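Local atomic coordinates of trehalose-6-phosphate phosphatase (Candida albicans, PDB entry 5DXI), a protein that is a phosphatase of the haloacid dehalogenase (HAD) superfamily, with a magnesium site in its core domain and a smaller cap domain. Residues F27-G31 with S68-F74; E89-F93 with K136-L140. All coordinates share one frame; numbering follows the deposited sequence.

Contact 1. Residues F27-G31 with S68-F74. With MG (magnesium ion), chain E; BEF (beryllium trifluoride ion), chain F; GLC (alpha-D-glucopyranose), chain C; GLC (alpha-D-glucopyranose), chain B.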
ATOM      1  N   PHE A  27       4.714   3.993   1.530  1.00 26.93           N
ATOM      2  CA  PHE A  27       3.579   4.153   2.433  1.00 27.31           C
ATOM      3  C   PHE A  27       2.254   3.841   1.793  1.00 26.94           C
ATOM      4  O   PHE A  27       1.848   4.488   0.825  1.00 27.17           O
ATOM      5  CB  PHE A  27       3.474   5.583   2.982  1.00 26.22           C
ATOM      6  CG  PHE A  27       4.654   6.027   3.784  1.00 32.66           C
ATOM      7  CD1 PHE A  27       5.431   5.101   4.488  1.00 28.95           C
ATOM      8  CD2 PHE A  27       4.962   7.381   3.885  1.00 29.09           C
ATOM      9  CE1 PHE A  27       6.511   5.522   5.249  1.00 29.52           C
ATOM     10  CE2 PHE A  27       6.042   7.806   4.643  1.00 33.30           C
ATOM     11  CZ  PHE A  27       6.821   6.875   5.327  1.00 29.80           C
ATOM     12  N   ASP A  28       1.561   2.881   2.378  1.00 24.74           N
ATOM     13  CA  ASP A  28       0.130   2.807   2.216  1.00 22.66           C
ATOM     14  C   ASP A  28      -0.515   4.091   2.767  1.00 26.17           C
ATOM     15  O   ASP A  28       0.051   4.701   3.673  1.00 23.51           O
ATOM     16  CB  ASP A  28      -0.414   1.618   2.967  1.00 21.43           C
ATOM     17  CG  ASP A  28      -1.850   1.464   2.752  1.00 25.85           C
ATOM     18  OD1 ASP A  28      -2.175   1.533   1.568  1.00 27.47           O
ATOM     19  OD2 ASP A  28      -2.639   1.338   3.709  1.00 25.68           O
ATOM     20  N   TYR A  29      -1.695   4.476   2.268  1.00 26.87           N
ATOM     21  CA  TYR A  29      -2.390   5.652   2.808  1.00 27.38           C
ATOM     22  C   TYR A  29      -3.499   5.264   3.788  1.00 25.92           C
ATOM     23  O   TYR A  29      -3.341   5.418   5.001  1.00 26.84           O
ATOM     24  CB  TYR A  29      -2.987   6.531   1.694  1.00 25.77           C
ATOM     25  CG  TYR A  29      -3.654   7.778   2.265  1.00 26.76           C
ATOM     26  CD1 TYR A  29      -2.891   8.778   2.857  1.00 29.62           C
ATOM     27  CD2 TYR A  29      -5.034   7.933   2.242  1.00 24.30           C
ATOM     28  CE1 TYR A  29      -3.473   9.907   3.400  1.00 27.93           C
ATOM     29  CE2 TYR A  29      -5.641   9.078   2.792  1.00 28.13           C
ATOM     30  CZ  TYR A  29      -4.840  10.061   3.362  1.00 30.32           C
ATOM     31  OH  TYR A  29      -5.392  11.207   3.909  1.00 31.49           O
ATOM     32  N   ASP A  30      -4.604   4.736   3.281  1.00 25.09           N
ATOM     33  CA  ASP A  30      -5.758   4.448   4.134  1.00 26.06           C
ATOM     34  C   ASP A  30      -5.494   3.394   5.204  1.00 29.42           C
ATOM     35  O   ASP A  30      -4.967   2.330   4.930  1.00 26.17           O
ATOM     36  CB  ASP A  30      -6.954   4.008   3.294  1.00 26.08           C
ATOM     37  CG  ASP A  30      -7.509   5.140   2.451  1.00 29.85           C
ATOM     38  OD1 ASP A  30      -8.232   5.986   3.018  1.00 26.96           O
ATOM     39  OD2 ASP A  30      -7.227   5.180   1.232  1.00 30.30           O
ATOM     40  N   GLY A  31      -5.862   3.721   6.439  1.00 28.06           N
ATOM     41  CA  GLY A  31      -5.684   2.828   7.566  1.00 25.94           C
ATOM     42  C   GLY A  31      -4.231   2.727   7.994  1.00 26.91           C
ATOM     43  O   GLY A  31      -3.883   1.943   8.884  1.00 26.28           O
ATOM     44  N   SER A  68      -1.263   3.296  -3.010  1.00 23.68           N
ATOM     45  CA  SER A  68      -2.611   3.232  -2.467  1.00 24.02           C
ATOM     46  C   SER A  68      -3.591   2.526  -3.396  1.00 24.90           C
ATOM     47  O   SER A  68      -3.327   2.381  -4.584  1.00 28.50           O
ATOM     48  CB  SER A  68      -3.119   4.672  -2.179  1.00 25.66           C
ATOM     49  OG  SER A  68      -4.437   4.659  -1.642  1.00 25.03           O
ATOM     50  N   GLY A  69      -4.730   2.106  -2.846  1.00 24.48           N
ATOM     51  CA  GLY A  69      -5.850   1.660  -3.659  1.00 24.63           C
ATOM     52  C   GLY A  69      -6.648   2.827  -4.234  1.00 28.22           C
ATOM     53  O   GLY A  69      -7.432   2.651  -5.182  1.00 27.49           O
ATOM     54  N   ARG A  70      -6.437   4.022  -3.675  1.00 26.95           N
ATOM     55  CA  ARG A  70      -7.135   5.247  -4.108  1.00 26.86           C
ATOM     56  C   ARG A  70      -6.931   5.555  -5.588  1.00 26.13           C
ATOM     57  O   ARG A  70      -5.874   5.250  -6.156  1.00 25.69           O
ATOM     58  CB  ARG A  70      -6.654   6.451  -3.290  1.00 26.28           C
ATOM     59  CG  ARG A  70      -7.078   6.480  -1.821  1.00 29.42           C
ATOM     60  CD  ARG A  70      -8.609   6.556  -1.657  1.00 29.21           C
ATOM     61  NE  ARG A  70      -8.970   6.637  -0.243  1.00 29.88           N
ATOM     62  CZ  ARG A  70      -9.981   7.342   0.261  1.00 29.23           C
ATOM     63  NH1 ARG A  70     -10.778   8.060  -0.529  1.00 27.18           N
ATOM     64  NH2 ARG A  70     -10.194   7.328   1.573  1.00 25.96           N
ATOM     65  N   ASP A  71      -7.914   6.195  -6.203  1.00 27.90           N
ATOM     66  CA  ASP A  71      -7.745   6.618  -7.585  1.00 30.29           C
ATOM     67  C   ASP A  71      -6.809   7.830  -7.652  1.00 31.08           C
ATOM     68  O   ASP A  71      -6.441   8.403  -6.615  1.00 26.65           O
ATOM     69  CB  ASP A  71      -9.101   6.906  -8.256  1.00 32.20           C
ATOM     70  CG  ASP A  71      -9.893   8.036  -7.595  1.00 34.68           C
ATOM     71  OD1 ASP A  71      -9.315   8.922  -6.928  1.00 35.82           O
ATOM     72  OD2 ASP A  71     -11.123   8.058  -7.795  1.00 35.59           O
ATOM     73  N   GLN A  72      -6.400   8.193  -8.864  1.00 27.22           N
ATOM     74  CA  GLN A  72      -5.437   9.282  -9.050  1.00 31.77           C
ATOM     75  C   GLN A  72      -5.961  10.618  -8.531  1.00 30.31           C
ATOM     76  O   GLN A  72      -5.204  11.405  -7.955  1.00 29.99           O
ATOM     77  CB  GLN A  72      -5.078   9.431 -10.527  1.00 30.72           C
ATOM     78  CG  GLN A  72      -4.433   8.205 -11.115  1.00 34.07           C
ATOM     79  CD  GLN A  72      -4.614   8.161 -12.611  1.00 32.54           C
ATOM     80  OE1 GLN A  72      -5.674   7.786 -13.100  1.00 29.21           O
ATOM     81  NE2 GLN A  72      -3.587   8.550 -13.344  1.00 33.93           N
ATOM     82  N   ALA A  73      -7.249  10.866  -8.751  1.00 31.46           N
ATOM     83  CA  ALA A  73      -7.870  12.136  -8.364  1.00 32.43           C
ATOM     84  C   ALA A  73      -7.694  12.400  -6.869  1.00 31.81           C
ATOM     85  O   ALA A  73      -7.253  13.473  -6.476  1.00 29.84           O
ATOM     86  CB  ALA A  73      -9.348  12.145  -8.744  1.00 33.03           C
ATOM     87  N   PHE A  74      -8.002  11.400  -6.042  1.00 30.77           N
ATOM     88  CA  PHE A  74      -7.851  11.545  -4.597  1.00 30.48           C
ATOM     89  C   PHE A  74      -6.400  11.868  -4.216  1.00 31.51           C
ATOM     90  O   PHE A  74      -6.136  12.816  -3.474  1.00 28.60           O
ATOM     91  CB  PHE A  74      -8.309  10.262  -3.886  1.00 32.34           C
ATOM     92  CG  PHE A  74      -8.357  10.387  -2.389  1.00 31.82           C
ATOM     93  CD1 PHE A  74      -9.491  10.884  -1.763  1.00 29.41           C
ATOM     94  CD2 PHE A  74      -7.266  10.024  -1.613  1.00 27.07           C
ATOM     95  CE1 PHE A  74      -9.548  11.009  -0.384  1.00 32.28           C
ATOM     96  CE2 PHE A  74      -7.303  10.149  -0.246  1.00 30.27           C
ATOM     97  CZ  PHE A  74      -8.454  10.642   0.384  1.00 31.74           C
TER
HETATM   98 MG    MG E 401      -4.666   0.792   3.596  1.00 25.67          MG
HETATM   99 BE   BEF F 402      -3.566   2.040   1.183  1.00 26.46          BE
HETATM  100  F1  BEF F 402      -4.367   1.165  -0.129  1.00 28.77           F
HETATM  101  F2  BEF F 402      -5.074   1.991   2.100  1.00 26.93           F
HETATM  102  F3  BEF F 402      -4.021   3.645   0.599  1.00 26.83           F
HETATM  103  C1  GLC C   2     -10.419   3.314   0.740  1.00 29.01           C
HETATM  104  C2  GLC C   2     -11.000   3.610  -0.636  1.00 31.87           C
HETATM  105  C3  GLC C   2     -10.733   2.425  -1.569  1.00 29.58           C
HETATM  106  C4  GLC C   2      -9.241   2.147  -1.611  1.00 30.35           C
HETATM  107  C5  GLC C   2      -8.747   1.884  -0.191  1.00 29.08           C
HETATM  108  C6  GLC C   2      -7.238   1.725  -0.194  1.00 30.66           C
HETATM  109  O1  GLC C   2     -11.111   2.220   1.341  1.00 31.34           O
HETATM  110  O2  GLC C   2     -12.400   3.840  -0.503  1.00 29.35           O
HETATM  111  O3  GLC C   2     -11.177   2.731  -2.883  1.00 29.18           O
HETATM  112  O4  GLC C   2      -8.962   0.997  -2.437  1.00 29.84           O
HETATM  113  O5  GLC C   2      -9.031   2.987   0.653  1.00 30.92           O
HETATM  114  O6  GLC C   2      -6.639   2.975  -0.557  1.00 28.91           O
HETATM  115  C1  GLC B   1     -10.735   2.047   2.716  1.00 33.21           C
HETATM  116  C2  GLC B   1     -11.633   1.025   3.381  1.00 31.20           C
HETATM  117  C3  GLC B   1     -13.053   1.565   3.489  1.00 29.62           C
HETATM  118  C4  GLC B   1     -13.057   2.874   4.273  1.00 35.20           C
HETATM  119  C5  GLC B   1     -12.127   3.862   3.572  1.00 34.42           C
HETATM  120  C6  GLC B   1     -11.982   5.174   4.331  1.00 31.82           C
HETATM  121  O2  GLC B   1     -11.658  -0.193   2.642  1.00 31.76           O
HETATM  122  O3  GLC B   1     -13.869   0.579   4.128  1.00 32.41           O
HETATM  123  O4  GLC B   1     -14.372   3.433   4.302  1.00 35.14           O
HETATM  124  O5  GLC B   1     -10.815   3.283   3.444  1.00 31.19           O
HETATM  125  O6  GLC B   1     -11.251   4.922   5.547  1.00 33.17           O
HETATM  126  O   HOH W   1      -4.472  -0.847   2.301  1.00 28.21           O
HETATM  127  O   HOH W   2      -6.582   0.342   4.079  1.00 27.37           O
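Asp30 and Arg70 both carry CG beside the backbone N (chi1 -69° and -70°), and a bend at chi2 of Arg70 brings the guanidinium edge to the carboxylate. The grip is side-on. Arg70 NE meets Asp30 OD2 at 2.7 Å and Arg70 NH2 meets Asp30 OD1 at 2.8 Å, both nearly straight. The two bonds hold the planes close to coplanar, 19° apart. Phe74 CZ lies over one guanidinium face; C2 of the chain C alpha-D-glucopyranose lies over the other. Phe74 turns its ring edge to Tyr29, whose CE2 is 3.6 Å from Phe74 CE2.

Asp28 OD1 is bonded to beryllium at 1.5 Å. Asp28 OD2 and Asp30 O bind magnesium, with two waters and Asp233. Asp28 OD2 is also hydrogen-bonded to Thr32 OG1. Tyr29 N and Asp30 N donate to F3 of the beryllium trifluoride. Gly69 N donates to F1 at 2.9 Å. Ser68 OG accepts from Arg70 N, an ST turn. Asp28 and Asp30 fit the DxDx(T/V) motif of HAD phosphatases.

The loop 27-31 follows strand 23-27, and Ser68 follows the neighbouring parallel strand 62-67. Asp71 caps helix 72-79 by accepting from Phe74 N. Tyr29 also packs on Ile66 of strand 62-67 and Met79 of that helix.

Contact 2. Residues E89-F93 with K136-L140. With GLC (alpha-D-glucopyranose), chain C.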
ATOM      1  N   GLU A  89      -4.672   2.900  -7.453  1.00 26.31           N
ATOM      2  CA  GLU A  89      -5.474   1.722  -7.812  1.00 25.19           C
ATOM      3  C   GLU A  89      -4.710   0.397  -7.712  1.00 29.68           C
ATOM      4  O   GLU A  89      -4.778  -0.442  -8.615  1.00 29.31           O
ATOM      5  CB  GLU A  89      -6.066   1.880  -9.230  1.00 28.04           C
ATOM      6  CG  GLU A  89      -6.830   3.186  -9.411  1.00 28.79           C
ATOM      7  CD  GLU A  89      -7.809   3.227 -10.595  1.00 28.13           C
ATOM      8  OE1 GLU A  89      -8.231   2.174 -11.112  1.00 27.58           O
ATOM      9  OE2 GLU A  89      -8.188   4.345 -10.978  1.00 28.32           O
ATOM     10  N   HIS A  90      -4.004   0.222  -6.596  1.00 25.73           N
ATOM     11  CA  HIS A  90      -3.328  -1.021  -6.262  1.00 28.84           C
ATOM     12  C   HIS A  90      -2.336  -1.409  -7.358  1.00 29.66           C
ATOM     13  O   HIS A  90      -2.309  -2.553  -7.770  1.00 31.61           O
ATOM     14  CB  HIS A  90      -4.330  -2.170  -6.040  1.00 27.28           C
ATOM     15  CG  HIS A  90      -5.398  -1.868  -5.030  1.00 28.79           C
ATOM     16  ND1 HIS A  90      -5.193  -1.975  -3.670  1.00 27.08           N
ATOM     17  CD2 HIS A  90      -6.686  -1.481  -5.187  1.00 27.53           C
ATOM     18  CE1 HIS A  90      -6.310  -1.660  -3.031  1.00 28.86           C
ATOM     19  NE2 HIS A  90      -7.231  -1.356  -3.930  1.00 28.19           N
ATOM     20  N   GLY A  91      -1.542  -0.450  -7.835  1.00 29.45           N
ATOM     21  CA  GLY A  91      -0.484  -0.749  -8.791  1.00 30.37           C
ATOM     22  C   GLY A  91      -0.775  -0.448 -10.259  1.00 33.15           C
ATOM     23  O   GLY A  91       0.058  -0.726 -11.123  1.00 30.19           O
ATOM     24  N   CYS A  92      -1.937   0.130 -10.553  1.00 29.40           N
ATOM     25  CA  CYS A  92      -2.273   0.417 -11.946  1.00 30.11           C
ATOM     26  C   CYS A  92      -1.589   1.669 -12.479  1.00 32.82           C
ATOM     27  O   CYS A  92      -1.314   1.764 -13.684  1.00 31.21           O
ATOM     28  CB  CYS A  92      -3.788   0.540 -12.116  1.00 28.42           C
ATOM     29  SG  CYS A  92      -4.646  -1.035 -11.819  1.00 31.83           S
ATOM     30  N   PHE A  93      -1.286   2.618 -11.594  1.00 31.43           N
ATOM     31  CA  PHE A  93      -0.722   3.906 -12.023  1.00 30.58           C
ATOM     32  C   PHE A  93       0.458   4.314 -11.164  1.00 32.34           C
ATOM     33  O   PHE A  93       0.481   4.007  -9.982  1.00 32.72           O
ATOM     34  CB  PHE A  93      -1.778   5.028 -11.970  1.00 26.57           C
ATOM     35  CG  PHE A  93      -2.975   4.786 -12.842  1.00 29.23           C
ATOM     36  CD1 PHE A  93      -4.056   4.060 -12.375  1.00 29.80           C
ATOM     37  CD2 PHE A  93      -3.016   5.283 -14.134  1.00 30.04           C
ATOM     38  CE1 PHE A  93      -5.152   3.832 -13.186  1.00 31.60           C
ATOM     39  CE2 PHE A  93      -4.110   5.059 -14.950  1.00 30.53           C
ATOM     40  CZ  PHE A  93      -5.180   4.342 -14.478  1.00 29.85           C
ATOM     41  N   LYS A 136     -13.391   3.074 -10.168  1.00 32.71           N
ATOM     42  CA  LYS A 136     -12.214   3.880 -10.442  1.00 30.24           C
ATOM     43  C   LYS A 136     -11.885   3.700 -11.923  1.00 34.39           C
ATOM     44  O   LYS A 136     -12.699   3.153 -12.658  1.00 35.78           O
ATOM     45  CB  LYS A 136     -11.069   3.473  -9.520  1.00 31.17           C
ATOM     46  CG  LYS A 136     -11.445   3.530  -8.032  1.00 32.78           C
ATOM     47  CD  LYS A 136     -10.346   2.874  -7.206  1.00 34.67           C
ATOM     48  CE  LYS A 136     -10.881   2.284  -5.929  1.00 34.95           C
ATOM     49  NZ  LYS A 136      -9.822   1.625  -5.122  1.00 28.42           N
ATOM     50  N   LYS A 137     -10.703   4.120 -12.364  1.00 29.82           N
ATOM     51  CA  LYS A 137     -10.387   4.021 -13.787  1.00 34.06           C
ATOM     52  C   LYS A 137     -10.187   2.567 -14.195  1.00 33.74           C
ATOM     53  O   LYS A 137     -10.706   2.122 -15.219  1.00 34.66           O
ATOM     54  CB  LYS A 137      -9.148   4.846 -14.136  1.00 33.51           C
ATOM     55  CG  LYS A 137      -9.345   6.359 -14.049  1.00 37.34           C
ATOM     56  CD  LYS A 137      -8.724   7.029 -15.267  1.00 40.04           C
ATOM     57  CE  LYS A 137      -8.186   8.414 -14.952  1.00 42.78           C
ATOM     58  NZ  LYS A 137      -6.804   8.563 -15.518  1.00 44.88           N
ATOM     59  N   VAL A 138      -9.451   1.814 -13.383  1.00 29.35           N
ATOM     60  CA  VAL A 138      -9.239   0.413 -13.672  1.00 28.84           C
ATOM     61  C   VAL A 138      -9.942  -0.465 -12.631  1.00 35.29           C
ATOM     62  O   VAL A 138     -10.896  -1.177 -12.950  1.00 34.67           O
ATOM     63  CB  VAL A 138      -7.730   0.084 -13.714  1.00 27.52           C
ATOM     64  CG1 VAL A 138      -7.525  -1.404 -13.939  1.00 27.11           C
ATOM     65  CG2 VAL A 138      -7.056   0.902 -14.810  1.00 29.91           C
ATOM     66  N   ALA A 139      -9.492  -0.376 -11.382  1.00 31.14           N
ATOM     67  CA  ALA A 139     -10.048  -1.173 -10.300  1.00 32.05           C
ATOM     68  C   ALA A 139     -11.503  -0.803  -9.999  1.00 31.07           C
ATOM     69  O   ALA A 139     -11.911   0.335 -10.189  1.00 29.79           O
ATOM     70  CB  ALA A 139      -9.201  -1.007  -9.054  1.00 31.63           C
ATOM     71  N   LEU A 140     -12.270  -1.779  -9.530  1.00 32.95           N
ATOM     72  CA  LEU A 140     -13.620  -1.532  -9.019  1.00 34.26           C
ATOM     73  C   LEU A 140     -13.698  -1.968  -7.570  1.00 32.83           C
ATOM     74  O   LEU A 140     -13.080  -2.960  -7.180  1.00 34.92           O
ATOM     75  CB  LEU A 140     -14.678  -2.275  -9.836  1.00 35.68           C
ATOM     76  CG  LEU A 140     -15.017  -1.681 -11.203  1.00 42.29           C
ATOM     77  CD1 LEU A 140     -14.125  -2.262 -12.279  1.00 40.78           C
ATOM     78  CD2 LEU A 140     -16.491  -1.888 -11.534  1.00 46.14           C
TER
HETATM   79  C1  GLC C   2     -10.419   3.314   0.740  1.00 29.01           C
HETATM   80  C2  GLC C   2     -11.000   3.610  -0.636  1.00 31.87           C
HETATM   81  C3  GLC C   2     -10.733   2.425  -1.569  1.00 29.58           C
HETATM   82  C4  GLC C   2      -9.241   2.147  -1.611  1.00 30.35           C
HETATM   83  C5  GLC C   2      -8.747   1.884  -0.191  1.00 29.08           C
HETATM   84  C6  GLC C   2      -7.238   1.725  -0.194  1.00 30.66           C
HETATM   85  O1  GLC C   2     -11.111   2.220   1.341  1.00 31.34           O
HETATM   86  O2  GLC C   2     -12.400   3.840  -0.503  1.00 29.35           O
HETATM   87  O3  GLC C   2     -11.177   2.731  -2.883  1.00 29.18           O
HETATM   88  O4  GLC C   2      -8.962   0.997  -2.437  1.00 29.84           O
HETATM   89  O5  GLC C   2      -9.031   2.987   0.653  1.00 30.92           O
HETATM   90  O6  GLC C   2      -6.639   2.975  -0.557  1.00 28.91           O
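Glu89 and Ala139 bring the two loops closest, their CA atoms 6.0 Å apart, and the turn 136-140 offers three successive backbone N-H groups to the Glu89 carboxylate. OE1 of Glu89 takes two of them, from Val138 N at 2.6 Å and Ala139 N at 2.9 Å. Glu89 OE1 takes Val138 N on its syn lone pair; Ala139 N comes nearly along the C-O axis. OE2 of Glu89 accepts from Lys137 N at 2.9 Å, on the syn side but 20° out of the carboxylate plane. These bonds fix the rotation of a buried carboxylate and probably help keep it ionised.

The turn joins strands 132-135 and 140-143 of the antiparallel cap sheet and packs on the core loop 89-93, which leaves strand 85-88 of the core sheet and where Cys92 and Phe93 form a classic beta bulge opposite Ala88.

Lys136 runs antiparallel to Glu89, extended beyond CG, and its NZ reaches the chain C alpha-D-glucopyranose at O3 (2.8 Å) and O4 (2.9 Å). Lys136 NZ also bonds Gly69 O and forms a salt bridge with Glu183. His90 NE2 gives a weak bond to O4, and its ND1 bonds Thr236. Val138 places CG1 3.6 Å from Cys92 SG and turns CG2 to the Phe93 ring.

Overall arrangement
Contact 1 closes before contact 2 opens along the chain, and their centres lie about 10 Å apart. Contact 1 lies in the core domain, at the ends of the adjacent parallel strands 23-27 and 62-67. Contact 2 joins the loop after strand 85-88 of the same sheet to the four-stranded antiparallel cap sheet. The two touch directly: Gln72 OE1 is 2.8 Å from Lys137 NZ, a probable hydrogen bond. Both also meet the chain C alpha-D-glucopyranose. The sugar pocket is thus shared by core and cap, beside the magnesium and beryllium trifluoride site, consistent with a closed cap.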